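Local structure of FAD:protein FMN transferase (Pseudomonas stutzeri ATCC 14405 = CCUG 16156, 5MGY) at residues T275-L280 against A296-R301. The protein probably transfers the FMN moiety of FAD, in a magnesium-dependent reaction, to a threonine of a target protein, releasing AMP. Sequence-based numbering, arbitrary orientation.
With MG (magnesium ion), chain I.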
# COMPACT_ATOMS: atom_id res chain seq x y z
N THR A 275 5.78 -0.44 -1.81
CA THR A 275 5.68 -0.93 -3.20
C THR A 275 6.94 -0.61 -4.05
O THR A 275 7.33 -1.42 -4.91
CB THR A 275 4.39 -0.38 -3.90
OG1 THR A 275 3.25 -0.93 -3.25
CG2 THR A 275 4.31 -0.76 -5.37
N ALA A 276 7.51 0.57 -3.82
CA ALA A 276 8.64 1.10 -4.57
C ALA A 276 9.92 0.35 -4.25
O ALA A 276 10.76 0.07 -5.14
CB ALA A 276 8.85 2.57 -4.21
N LEU A 277 10.07 0.05 -2.96
CA LEU A 277 11.23 -0.68 -2.46
C LEU A 277 11.23 -2.09 -3.01
O LEU A 277 12.28 -2.57 -3.38
CB LEU A 277 11.27 -0.69 -0.92
CG LEU A 277 11.57 0.68 -0.37
CD1 LEU A 277 11.75 0.62 1.13
CD2 LEU A 277 12.81 1.30 -1.04
N MET A 278 10.07 -2.72 -3.10
CA MET A 278 9.96 -4.06 -3.67
C MET A 278 10.20 -4.05 -5.19
O MET A 278 10.61 -5.07 -5.76
CB MET A 278 8.60 -4.67 -3.35
CG MET A 278 8.26 -5.95 -4.10
SD MET A 278 9.32 -7.36 -3.77
CE MET A 278 8.72 -7.87 -2.19
N VAL A 279 9.88 -2.94 -5.85
CA VAL A 279 10.24 -2.83 -7.23
C VAL A 279 11.75 -2.82 -7.26
O VAL A 279 12.33 -3.60 -7.97
CB VAL A 279 9.64 -1.56 -7.90
CG1 VAL A 279 10.30 -1.25 -9.26
CG2 VAL A 279 8.12 -1.73 -8.01
N LEU A 280 12.36 -1.96 -6.47
CA LEU A 280 13.78 -1.62 -6.62
C LEU A 280 14.70 -2.80 -6.34
O LEU A 280 15.74 -2.96 -6.99
CB LEU A 280 14.19 -0.40 -5.73
CG LEU A 280 13.84 0.99 -6.28
CD1 LEU A 280 14.10 2.05 -5.22
CD2 LEU A 280 14.60 1.27 -7.58
N ALA A 296 12.72 1.18 7.20
CA ALA A 296 12.35 -0.02 6.47
C ALA A 296 13.11 -1.27 6.95
O ALA A 296 14.24 -1.15 7.43
CB ALA A 296 12.61 0.19 4.99
N PHE A 297 12.50 -2.44 6.76
CA PHE A 297 13.03 -3.73 7.20
C PHE A 297 12.85 -4.71 6.04
O PHE A 297 11.73 -5.10 5.71
CB PHE A 297 12.23 -4.19 8.41
CG PHE A 297 12.65 -5.51 8.99
CD1 PHE A 297 13.55 -5.51 10.08
CD2 PHE A 297 12.16 -6.73 8.51
CE1 PHE A 297 13.95 -6.70 10.68
CE2 PHE A 297 12.56 -7.92 9.10
CZ PHE A 297 13.48 -7.91 10.17
N PHE A 298 13.96 -5.10 5.41
CA PHE A 298 13.96 -5.96 4.24
C PHE A 298 14.10 -7.46 4.53
O PHE A 298 14.74 -7.83 5.47
CB PHE A 298 15.15 -5.57 3.39
CG PHE A 298 15.08 -4.22 2.83
CD1 PHE A 298 14.91 -4.03 1.47
CD2 PHE A 298 15.18 -3.12 3.65
CE1 PHE A 298 14.83 -2.76 0.93
CE2 PHE A 298 15.11 -1.85 3.10
CZ PHE A 298 14.93 -1.67 1.75
N VAL A 299 13.48 -8.33 3.73
CA VAL A 299 13.68 -9.77 3.85
C VAL A 299 14.17 -10.31 2.52
O VAL A 299 13.40 -10.50 1.57
CB VAL A 299 12.43 -10.52 4.31
CG1 VAL A 299 12.75 -11.98 4.54
CG2 VAL A 299 11.98 -9.96 5.64
N VAL A 300 15.46 -10.60 2.49
CA VAL A 300 16.17 -11.05 1.32
C VAL A 300 16.47 -12.52 1.48
O VAL A 300 16.97 -13.02 2.56
CB VAL A 300 17.50 -10.32 1.13
CG1 VAL A 300 18.07 -10.67 -0.22
CG2 VAL A 300 17.32 -8.82 1.30
N ARG A 301 16.07 -13.20 0.41
CA ARG A 301 16.22 -14.62 0.23
C ARG A 301 17.62 -14.84 -0.28
O ARG A 301 17.97 -14.43 -1.37
CB ARG A 301 15.21 -15.09 -0.78
CG ARG A 301 15.59 -16.31 -1.56
CD ARG A 301 15.64 -17.51 -0.68
NE ARG A 301 14.41 -18.30 -0.72
CZ ARG A 301 14.42 -19.62 -1.01
NH1 ARG A 301 13.33 -20.32 -0.99
NH2 ARG A 301 15.52 -20.26 -1.34
MG MG I . 1.21 -1.28 -1.79
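L277 of the helical segment 275-280 and F298 of the β-strand segment 296-301, which touch through their side chains, are also the residues whose α-carbons come nearest, 9.0 Å from CA to CA. The segments belong to helix 267-292 and strand 295-301, which follow one another in the chain, so the helix packs on a face of the sheet that the next strand helps to build. In the helix, V279 N donates to T275 O and L280 N to A276 O. Side chains alone bridge the gap, and the contact is small, buried and wholly apolar. The side chain of L277 leaves the helix toward the strand; CG lies anti to the carbonyl carbon (chi1 -69°) and CD1 continues the chain outward, anti to CA (chi2 -174°), which carries this methyl to the strand. L277 CD1 sits 4.0 Å from A296 CB and likewise 4.0 Å from F298 CZ. This methyl thus rests on two residues of alternate strand positions. The F298 ring reaches it with its far end, meeting CD1 obliquely, and the two side chains cross at about a right angle. Two residues earlier, T275 binds the magnesium ion through OG1 at 2.5 Å, an ion that S157 O and D271 OD2 also bind. V260 and V262 of the neighbouring strand 257-264 touch L277 too, while later in helix 267-292 L288 touches L277 and L286 touches F298. Strand 295-301 itself runs antiparallel between 257-264 and 306-310, joined by backbone hydrogen bonds of F297 with T261 and of F298 with T309.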